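Local coordinates for protein GH61E (Thielavia terrestris, PDB 3EJA) that probably acts as a copper-dependent lytic polysaccharide monooxygenase, breaking glycosidic bonds of crystalline and amorphous polysaccharides by oxidation, at residues 71-76 with 95-100; 125-130 with 167-172; 132-137 with 157-162. All blocks are in the same frame, centred on the assembly; numbering follows the deposited sequence.

Overall arrangement
Followed from the N terminus, the chain first closes contact 1, where strand 72-78 meets strand 96-100 across a mostly irregular loop. Only afterwards does contact 2 open, its segments 125-130 and 167-172 being joined through 36 residues that hold nearly all of the hairpin of strands 130-140 and 151-162; contact 3, within that hairpin, is therefore nested inside contact 2. Contacts 1 and 3 share one sheet, because strands 72-78 and 130-140 are neighbours in it, as the bond from Arg-135 N to Tyr-75 O (2.8 Å) attests. Contact 2 ties together the loops at the end of that sheet, with Pro-169 CB lying 3.6 Å from Phe-96 CG of contact 1.

Contact 1. Residues 71-76 with 95-100; sequences PVQFYM and WFKVYE
Phe-74 and Met-76 pair antiparallel with Tyr-99 and Phe-96, the strand axes approaching to 4.4 Å with directions 146° apart, at the edge of one sheet of the beta sandwich. Between Phe-74 and Tyr-75 the register slips by one residue, a classic beta bulge: Val-98 and Tyr-99 both face Phe-74, whose O takes Val-98 N at 2.8 Å and, weakly, Tyr-99 N. On the face turned to strand 118-122, the Phe-74 and Tyr-99 side chains run side by side, their ring planes inclined obliquely, Phe-74 CD2 coming 3.6 Å from Tyr-99 CD1. Phe-96 places CG between its backbone N and carbonyl carbon (chi1 57°), carrying its ring back to Met-76; Met-76 CB rests over the face of the Phe-96 ring, and Met-76 SD adds an oblique Met-aromatic contact.

The other face carries Gln-73, Tyr-75, Lys-97 and Glu-100. Lys-97 CB lies over the Tyr-75 ring, while Tyr-75 OH bonds to Tyr-179. Gln-73 and Glu-100 lie side by side, their planes nearly parallel (11° apart), but Gln-73 NE2 donates to Glu-137 OE2. Lys-97 NZ, also bonded to Pro-203 O, makes a salt bridge to Glu-100 OE1 at 2.9 Å and a weak bond to Gln-73 OE1 at 3.4 Å.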
loop_
_atom_site.group_PDB
_atom_site.type_symbol
_atom_site.label_atom_id
_atom_site.label_comp_id
_atom_site.label_asym_id
_atom_site.label_seq_id
_atom_site.Cartn_x
_atom_site.Cartn_y
_atom_site.Cartn_z
ATOM N N PRO A 71 8.275 0.975 6.986
ATOM C CA PRO A 71 7.876 1.870 5.904
ATOM C C PRO A 71 6.382 1.823 5.558
ATOM O O PRO A 71 5.730 0.779 5.712
ATOM C CB PRO A 71 8.677 1.340 4.710
ATOM C CG PRO A 71 8.786 -0.130 4.977
ATOM C CD PRO A 71 8.938 -0.245 6.473
ATOM N N VAL A 72 5.879 2.958 5.079
ATOM C CA VAL A 72 4.571 3.068 4.437
ATOM C C VAL A 72 4.813 3.204 2.935
ATOM O O VAL A 72 5.663 4.000 2.494
ATOM C CB VAL A 72 3.779 4.303 4.969
ATOM C CG1 VAL A 72 2.548 4.603 4.098
ATOM C CG2 VAL A 72 3.359 4.079 6.419
ATOM N N GLN A 73 4.078 2.420 2.147
ATOM C CA GLN A 73 4.159 2.493 0.694
ATOM C C GLN A 73 2.756 2.462 0.092
ATOM O O GLN A 73 1.852 1.848 0.667
ATOM C CB GLN A 73 5.015 1.336 0.147
ATOM C CG GLN A 73 6.358 1.159 0.899
ATOM C CD GLN A 73 7.348 0.271 0.177
ATOM O OE1 GLN A 73 8.479 0.681 -0.071
ATOM N NE2 GLN A 73 6.930 -0.948 -0.172
ATOM N N PHE A 74 2.577 3.149 -1.038
ATOM C CA PHE A 74 1.306 3.107 -1.774
ATOM C C PHE A 74 1.546 2.684 -3.220
ATOM O O PHE A 74 2.516 3.117 -3.841
ATOM C CB PHE A 74 0.575 4.466 -1.719
ATOM C CG PHE A 74 0.129 4.852 -0.334
ATOM C CD1 PHE A 74 -1.064 4.358 0.190
ATOM C CD2 PHE A 74 0.924 5.681 0.460
ATOM C CE1 PHE A 74 -1.477 4.693 1.480
ATOM C CE2 PHE A 74 0.531 6.014 1.754
ATOM C CZ PHE A 74 -0.672 5.522 2.269
ATOM N N TYR A 75 0.665 1.828 -3.735
ATOM C CA TYR A 75 0.711 1.409 -5.130
ATOM C C TYR A 75 -0.644 1.664 -5.791
ATOM O O TYR A 75 -1.660 1.792 -5.115
ATOM C CB TYR A 75 1.007 -0.087 -5.246
ATOM C CG TYR A 75 2.368 -0.579 -4.786
ATOM C CD1 TYR A 75 2.706 -0.629 -3.423
ATOM C CD2 TYR A 75 3.287 -1.063 -5.712
ATOM C CE1 TYR A 75 3.959 -1.133 -2.999
ATOM C CE2 TYR A 75 4.534 -1.563 -5.309
ATOM C CZ TYR A 75 4.861 -1.598 -3.962
ATOM O OH TYR A 75 6.085 -2.111 -3.600
ATOM N N MET A 76 -0.648 1.727 -7.118
ATOM C CA MET A 76 -1.878 1.850 -7.894
ATOM C C MET A 76 -1.900 0.839 -9.042
ATOM O O MET A 76 -0.848 0.385 -9.492
ATOM C CB MET A 76 -2.023 3.268 -8.452
ATOM C CG MET A 76 -2.250 4.344 -7.387
ATOM S SD MET A 76 -2.299 5.999 -8.095
ATOM C CE MET A 76 -4.000 6.039 -8.710
ATOM N N TRP A 95 0.689 -3.483 -10.993
ATOM C CA TRP A 95 0.858 -2.517 -9.898
ATOM C C TRP A 95 2.116 -1.669 -10.054
ATOM O O TRP A 95 3.198 -2.204 -10.315
ATOM C CB TRP A 95 0.878 -3.238 -8.547
ATOM C CG TRP A 95 -0.421 -3.912 -8.239
ATOM C CD1 TRP A 95 -0.781 -5.184 -8.580
ATOM C CD2 TRP A 95 -1.540 -3.348 -7.542
ATOM N NE1 TRP A 95 -2.049 -5.454 -8.133
ATOM C CE2 TRP A 95 -2.539 -4.347 -7.487
ATOM C CE3 TRP A 95 -1.794 -2.098 -6.952
ATOM C CZ2 TRP A 95 -3.780 -4.140 -6.868
ATOM C CZ3 TRP A 95 -3.029 -1.891 -6.336
ATOM C CH2 TRP A 95 -4.008 -2.911 -6.299
ATOM N N PHE A 96 1.969 -0.350 -9.889
ATOM C CA PHE A 96 3.126 0.548 -9.830
ATOM C C PHE A 96 3.149 1.321 -8.506
ATOM O O PHE A 96 2.097 1.659 -7.962
ATOM C CB PHE A 96 3.191 1.481 -11.054
ATOM C CG PHE A 96 1.956 2.333 -11.259
ATOM C CD1 PHE A 96 0.840 1.822 -11.916
ATOM C CD2 PHE A 96 1.926 3.659 -10.820
ATOM C CE1 PHE A 96 -0.303 2.603 -12.115
ATOM C CE2 PHE A 96 0.793 4.457 -11.023
ATOM C CZ PHE A 96 -0.326 3.925 -11.674
ATOM N N LYS A 97 4.352 1.558 -7.983
ATOM C CA LYS A 97 4.524 2.267 -6.709
ATOM C C LYS A 97 4.422 3.777 -6.911
ATOM O O LYS A 97 5.091 4.326 -7.790
ATOM C CB LYS A 97 5.884 1.919 -6.095
ATOM C CG LYS A 97 6.151 2.581 -4.750
ATOM C CD LYS A 97 7.560 2.276 -4.238
ATOM C CE LYS A 97 7.639 0.921 -3.539
ATOM N NZ LYS A 97 9.072 0.502 -3.402
ATOM N N VAL A 98 3.603 4.443 -6.093
ATOM C CA VAL A 98 3.440 5.899 -6.178
ATOM C C VAL A 98 4.003 6.665 -4.976
ATOM O O VAL A 98 4.149 7.894 -5.039
ATOM C CB VAL A 98 1.952 6.325 -6.443
ATOM C CG1 VAL A 98 1.464 5.756 -7.766
ATOM C CG2 VAL A 98 1.031 5.923 -5.291
ATOM N N TYR A 99 4.313 5.947 -3.895
ATOM C CA TYR A 99 4.827 6.556 -2.668
ATOM C C TYR A 99 5.583 5.529 -1.835
ATOM O O TYR A 99 5.175 4.367 -1.760
ATOM C CB TYR A 99 3.677 7.167 -1.836
ATOM C CG TYR A 99 4.126 7.736 -0.508
ATOM C CD1 TYR A 99 4.254 6.913 0.620
ATOM C CD2 TYR A 99 4.442 9.096 -0.380
ATOM C CE1 TYR A 99 4.678 7.421 1.837
ATOM C CE2 TYR A 99 4.879 9.614 0.838
ATOM C CZ TYR A 99 4.994 8.772 1.939
ATOM O OH TYR A 99 5.412 9.275 3.147
ATOM N N GLU A 100 6.677 5.970 -1.212
ATOM C CA GLU A 100 7.342 5.201 -0.162
ATOM C C GLU A 100 8.009 6.182 0.793
ATOM O O GLU A 100 8.407 7.275 0.393
ATOM C CB GLU A 100 8.382 4.233 -0.761
ATOM C CG GLU A 100 9.619 4.932 -1.326
ATOM C CD GLU A 100 10.601 3.995 -2.005
ATOM O OE1 GLU A 100 10.305 2.793 -2.150
ATOM O OE2 GLU A 100 11.675 4.475 -2.411
#

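Contact 2. Residues 125-130 with 167-172; sequences PCIKSG and TEPPNK
Cys-126 and Thr-167 form the close end of this loop-to-loop contact. Thr-167 N donates to Cys-126 O at 3.0 Å in a fairly straight bond (158° at the hydrogen). Cys-126 holds SG between its own backbone N and carbonyl carbon (chi1 67°), which brings the sulfur alongside the threonine, 3.6 Å from Thr-167 CB. Next to it, Ile-127 CG2 meets the ring of Pro-169 at CG, 4.1 Å away, the two side chains crossing at about a right angle; Phe-206 packs against both.

The same SG is half of the disulfide to Cys-208, the last residue of the chain, so the C terminus is fastened where the two loops meet. A water sits on Thr-167 OG1 here, but past these apolar contacts charge takes over, in a salt-bridge network of Lys-128, Glu-168 and Lys-172. Lys-128 NZ meets Glu-168 OE1 nearly end-on to the C-O bond, at a short 2.5 Å whose exact length is doubtful. Lys-172 NZ donates to Glu-168 OE2, at 2.7 Å, and also to Pro-169 O. A methionine in place of Lys-128 would probably leave Glu-168 OE1 without its positive mate and the bridging water without one of its donors. That water links the two backbones beside the salt bridge: it accepts from Lys-128 N and Lys-128 NZ and donates to Thr-167 O at 2.8 Å.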
loop_
_atom_site.group_PDB
_atom_site.type_symbol
_atom_site.label_atom_id
_atom_site.label_comp_id
_atom_site.label_asym_id
_atom_site.label_seq_id
_atom_site.Cartn_x
_atom_site.Cartn_y
_atom_site.Cartn_z
ATOM N N PRO A 125 0.290 13.212 -11.773
ATOM C CA PRO A 125 -0.463 14.002 -12.751
ATOM C C PRO A 125 -0.487 13.405 -14.171
ATOM O O PRO A 125 -1.437 13.646 -14.926
ATOM C CB PRO A 125 0.266 15.353 -12.740
ATOM C CG PRO A 125 1.648 15.042 -12.311
ATOM C CD PRO A 125 1.520 13.901 -11.336
ATOM N N CYS A 126 0.529 12.621 -14.518
ATOM C CA CYS A 126 0.740 12.192 -15.903
ATOM C C CYS A 126 0.114 10.843 -16.279
ATOM O O CYS A 126 0.109 10.474 -17.453
ATOM C CB CYS A 126 2.238 12.170 -16.222
ATOM S SG CYS A 126 3.134 10.914 -15.298
ATOM N N ILE A 127 -0.394 10.105 -15.294
ATOM C CA ILE A 127 -1.015 8.797 -15.562
ATOM C C ILE A 127 -2.372 8.940 -16.254
ATOM O O ILE A 127 -3.052 9.961 -16.109
ATOM C CB ILE A 127 -1.135 7.903 -14.288
ATOM C CG1 ILE A 127 -1.976 8.599 -13.200
ATOM C CG2 ILE A 127 0.259 7.503 -13.795
ATOM C CD1 ILE A 127 -2.377 7.709 -12.013
ATOM N N LYS A 128 -2.750 7.909 -17.004
ATOM C CA LYS A 128 -3.997 7.901 -17.770
ATOM C C LYS A 128 -5.225 8.004 -16.878
ATOM O O LYS A 128 -5.288 7.363 -15.821
ATOM C CB LYS A 128 -4.102 6.623 -18.601
ATOM C CG LYS A 128 -3.602 6.758 -20.022
ATOM C CD LYS A 128 -3.789 5.460 -20.793
ATOM C CE LYS A 128 -2.473 4.715 -20.983
ATOM N NZ LYS A 128 -1.924 4.172 -19.708
ATOM N N SER A 129 -6.197 8.810 -17.305
ATOM C CA SER A 129 -7.497 8.852 -16.641
ATOM C C SER A 129 -8.123 7.462 -16.636
ATOM O O SER A 129 -7.883 6.656 -17.538
ATOM C CB SER A 129 -8.448 9.832 -17.333
ATOM O OG SER A 129 -8.076 11.172 -17.074
ATOM N N GLY A 130 -8.927 7.190 -15.618
ATOM C CA GLY A 130 -9.626 5.916 -15.523
ATOM C C GLY A 130 -9.837 5.494 -14.090
ATOM O O GLY A 130 -9.533 6.252 -13.163
ATOM N N THR A 167 1.135 8.876 -19.749
ATOM C CA THR A 167 2.350 8.170 -19.343
ATOM C C THR A 167 2.008 6.837 -18.685
ATOM O O THR A 167 1.249 6.789 -17.714
ATOM C CB THR A 167 3.226 9.032 -18.404
ATOM O OG1 THR A 167 3.426 10.327 -18.987
ATOM C CG2 THR A 167 4.583 8.379 -18.159
ATOM N N GLU A 168 2.569 5.763 -19.233
ATOM C CA GLU A 168 2.376 4.418 -18.703
ATOM C C GLU A 168 3.552 4.036 -17.800
ATOM O O GLU A 168 4.692 3.967 -18.267
ATOM C CB GLU A 168 2.225 3.416 -19.852
ATOM C CG GLU A 168 1.985 1.979 -19.405
ATOM C CD GLU A 168 0.705 1.821 -18.609
ATOM O OE1 GLU A 168 -0.341 2.343 -19.044
ATOM O OE2 GLU A 168 0.744 1.170 -17.544
ATOM N N PRO A 169 3.287 3.808 -16.497
ATOM C CA PRO A 169 4.373 3.414 -15.598
ATOM C C PRO A 169 5.038 2.104 -16.052
ATOM O O PRO A 169 4.337 1.124 -16.323
ATOM C CB PRO A 169 3.670 3.251 -14.238
ATOM C CG PRO A 169 2.417 4.068 -14.354
ATOM C CD PRO A 169 1.997 3.917 -15.789
ATOM N N PRO A 170 6.381 2.099 -16.169
ATOM C CA PRO A 170 7.122 0.913 -16.595
ATOM C C PRO A 170 7.354 -0.072 -15.451
ATOM O O PRO A 170 7.157 0.284 -14.286
ATOM C CB PRO A 170 8.455 1.495 -17.062
ATOM C CG PRO A 170 8.652 2.688 -16.213
ATOM C CD PRO A 170 7.282 3.240 -15.907
ATOM N N ASN A 171 7.761 -1.295 -15.799
ATOM C CA ASN A 171 8.123 -2.334 -14.811
ATOM C C ASN A 171 7.073 -2.603 -13.715
ATOM O O ASN A 171 7.421 -2.786 -12.540
ATOM C CB ASN A 171 9.466 -2.023 -14.135
ATOM C CG ASN A 171 10.501 -1.459 -15.091
ATOM O OD1 ASN A 171 10.887 -2.104 -16.076
ATOM N ND2 ASN A 171 10.981 -0.254 -14.787
ATOM N N LYS A 172 5.800 -2.640 -14.097
ATOM C CA LYS A 172 4.722 -2.960 -13.158
ATOM C C LYS A 172 4.920 -4.350 -12.533
ATOM O O LYS A 172 5.550 -5.213 -13.151
ATOM C CB LYS A 172 3.367 -2.812 -13.845
ATOM C CG LYS A 172 3.112 -1.359 -14.281
ATOM C CD LYS A 172 1.717 -1.141 -14.820
ATOM C CE LYS A 172 1.534 -1.758 -16.187
ATOM N NZ LYS A 172 2.316 -1.002 -17.220
HETATM O O HOH W 1 1.498 12.096 -20.001
HETATM O O HOH W 2 -1.192 5.560 -17.334
#

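Contact 3. Residues 132-137 with 157-162; sequences YLLRAE and AQLSVT
Tyr-132 and Leu-134 are joined to Leu-159 and Ala-157 by four backbone hydrogen bonds, the evidence for a regular antiparallel ladder. Each pair bonds in both directions: Tyr-132 N reaches Leu-159 O at 2.9 Å, and Ala-157 N reaches Leu-134 O at 2.8 Å, with the two return bonds of like length. Leu-133 and Gln-158 form the non-hydrogen-bonded pair between them, where Leu-133 CA approaches Ala-157 O at 3.3 Å in a CA-H...O contact. The strand directions differ by 138°, so the pair is markedly twisted. Beyond Leu-134 the strand draws away from 157-162, and Arg-135 bridges to Glu-137 on its own strand.

Apolar contacts occupy the face that carries Tyr-132, Leu-134, Ala-157 and Leu-159. Leu-134 sets CG anti to its backbone N (chi1 172°) and brings CD2 to 4.0 Å from Leu-159 CD2, the two leucines crossing at a slant. Val-161 CG2 approaches the Tyr-132 ring obliquely, 3.6 Å from Tyr-132 CD1, and the hydroxyl beyond bonds to Lys-128 O. Strand 57-63 covers this side: Val-58 and Tyr-60 touch Leu-134, and Tyr-60 also touches Ala-157.

On the reverse face Leu-133 and Gln-158 lie side by side and point the same way, Leu-133 CD2 being 4.1 Å from Gln-158 CG. The buried amide of Gln-158 is satisfied beyond the hairpin, its OE1 accepting from Arg-17 NE and Ala-46 N and its NE2 bonding weakly to Ser-48 O.

This hairpin, packed through Leu-134 and Ala-157 against strand 57-63 of the other sheet, is part of the fibronectin type III-like beta sandwich on which this AA9 protein is built.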
loop_
_atom_site.group_PDB
_atom_site.type_symbol
_atom_site.label_atom_id
_atom_site.label_comp_id
_atom_site.label_asym_id
_atom_site.label_seq_id
_atom_site.Cartn_x
_atom_site.Cartn_y
_atom_site.Cartn_z
ATOM N N TYR A 132 -9.026 3.133 -10.817
ATOM C CA TYR A 132 -7.823 2.559 -10.217
ATOM C C TYR A 132 -8.113 1.913 -8.866
ATOM O O TYR A 132 -9.038 2.317 -8.146
ATOM C CB TYR A 132 -6.759 3.643 -10.003
ATOM C CG TYR A 132 -6.029 4.128 -11.239
ATOM C CD1 TYR A 132 -6.598 5.087 -12.090
ATOM C CD2 TYR A 132 -4.742 3.673 -11.526
ATOM C CE1 TYR A 132 -5.912 5.552 -13.210
ATOM C CE2 TYR A 132 -4.047 4.126 -12.642
ATOM C CZ TYR A 132 -4.641 5.066 -13.483
ATOM O OH TYR A 132 -3.952 5.524 -14.582
ATOM N N LEU A 133 -7.311 0.906 -8.528
ATOM C CA LEU A 133 -7.203 0.453 -7.156
ATOM C C LEU A 133 -5.973 1.137 -6.554
ATOM O O LEU A 133 -4.933 1.244 -7.208
ATOM C CB LEU A 133 -7.051 -1.073 -7.087
ATOM C CG LEU A 133 -8.214 -1.977 -7.518
ATOM C CD1 LEU A 133 -7.790 -3.451 -7.565
ATOM C CD2 LEU A 133 -9.429 -1.792 -6.607
ATOM N N LEU A 134 -6.115 1.607 -5.319
ATOM C CA LEU A 134 -5.023 2.226 -4.583
ATOM C C LEU A 134 -4.722 1.369 -3.353
ATOM O O LEU A 134 -5.543 1.256 -2.435
ATOM C CB LEU A 134 -5.389 3.663 -4.184
ATOM C CG LEU A 134 -4.440 4.424 -3.242
ATOM C CD1 LEU A 134 -3.058 4.662 -3.881
ATOM C CD2 LEU A 134 -5.088 5.741 -2.812
ATOM N N ARG A 135 -3.545 0.755 -3.352
ATOM C CA ARG A 135 -3.147 -0.162 -2.295
ATOM C C ARG A 135 -2.345 0.568 -1.221
ATOM O O ARG A 135 -1.330 1.207 -1.534
ATOM C CB ARG A 135 -2.333 -1.316 -2.898
ATOM C CG ARG A 135 -1.764 -2.313 -1.896
ATOM C CD ARG A 135 -0.919 -3.371 -2.618
ATOM N NE ARG A 135 -0.351 -4.346 -1.681
ATOM C CZ ARG A 135 0.817 -4.191 -1.057
ATOM N NH1 ARG A 135 1.564 -3.115 -1.280
ATOM N NH2 ARG A 135 1.248 -5.120 -0.214
ATOM N N ALA A 136 -2.815 0.471 0.027
ATOM C CA ALA A 136 -2.112 1.022 1.197
ATOM C C ALA A 136 -1.357 -0.095 1.873
ATOM O O ALA A 136 -1.876 -1.206 2.009
ATOM C CB ALA A 136 -3.094 1.649 2.189
ATOM N N GLU A 137 -0.124 0.196 2.281
ATOM C CA GLU A 137 0.696 -0.772 2.968
ATOM C C GLU A 137 1.541 -0.118 4.058
ATOM O O GLU A 137 2.120 0.940 3.832
ATOM C CB GLU A 137 1.608 -1.441 1.939
ATOM C CG GLU A 137 2.738 -2.269 2.491
ATOM C CD GLU A 137 3.642 -2.742 1.383
ATOM O OE1 GLU A 137 3.421 -3.858 0.900
ATOM O OE2 GLU A 137 4.536 -1.985 0.961
ATOM N N ALA A 157 -8.251 0.860 -1.937
ATOM C CA ALA A 157 -9.350 1.796 -2.170
ATOM C C ALA A 157 -9.710 1.819 -3.651
ATOM O O ALA A 157 -8.860 1.544 -4.504
ATOM C CB ALA A 157 -8.969 3.199 -1.697
ATOM N N GLN A 158 -10.973 2.148 -3.937
ATOM C CA GLN A 158 -11.473 2.250 -5.315
ATOM C C GLN A 158 -11.560 3.717 -5.731
ATOM O O GLN A 158 -12.242 4.516 -5.079
ATOM C CB GLN A 158 -12.832 1.549 -5.444
ATOM C CG GLN A 158 -12.757 0.052 -5.074
ATOM C CD GLN A 158 -14.082 -0.709 -5.144
ATOM O OE1 GLN A 158 -14.084 -1.944 -5.098
ATOM N NE2 GLN A 158 -15.203 0.007 -5.246
ATOM N N LEU A 159 -10.843 4.053 -6.802
ATOM C CA LEU A 159 -10.709 5.429 -7.296
ATOM C C LEU A 159 -11.230 5.591 -8.724
ATOM O O LEU A 159 -11.126 4.673 -9.545
ATOM C CB LEU A 159 -9.230 5.855 -7.260
ATOM C CG LEU A 159 -8.658 6.554 -6.015
ATOM C CD1 LEU A 159 -9.036 5.847 -4.727
ATOM C CD2 LEU A 159 -7.132 6.730 -6.121
ATOM N N SER A 160 -11.787 6.768 -8.999
ATOM C CA SER A 160 -12.011 7.226 -10.362
ATOM C C SER A 160 -11.152 8.466 -10.592
ATOM O O SER A 160 -11.416 9.524 -10.017
ATOM C CB SER A 160 -13.492 7.541 -10.596
ATOM O OG SER A 160 -13.685 8.036 -11.903
ATOM N N VAL A 161 -10.123 8.316 -11.425
ATOM C CA VAL A 161 -9.159 9.375 -11.705
ATOM C C VAL A 161 -9.486 10.069 -13.031
ATOM O O VAL A 161 -9.617 9.418 -14.069
ATOM C CB VAL A 161 -7.703 8.827 -11.721
ATOM C CG1 VAL A 161 -6.697 9.921 -12.085
ATOM C CG2 VAL A 161 -7.355 8.205 -10.370
ATOM N N THR A 162 -9.626 11.392 -12.978
ATOM C CA THR A 162 -9.901 12.189 -14.172
ATOM C C THR A 162 -8.779 13.197 -14.410
ATOM O O THR A 162 -7.966 13.449 -13.524
ATOM C CB THR A 162 -11.257 12.935 -14.061
ATOM O OG1 THR A 162 -11.242 13.786 -12.910
ATOM C CG2 THR A 162 -12.410 11.941 -13.930
#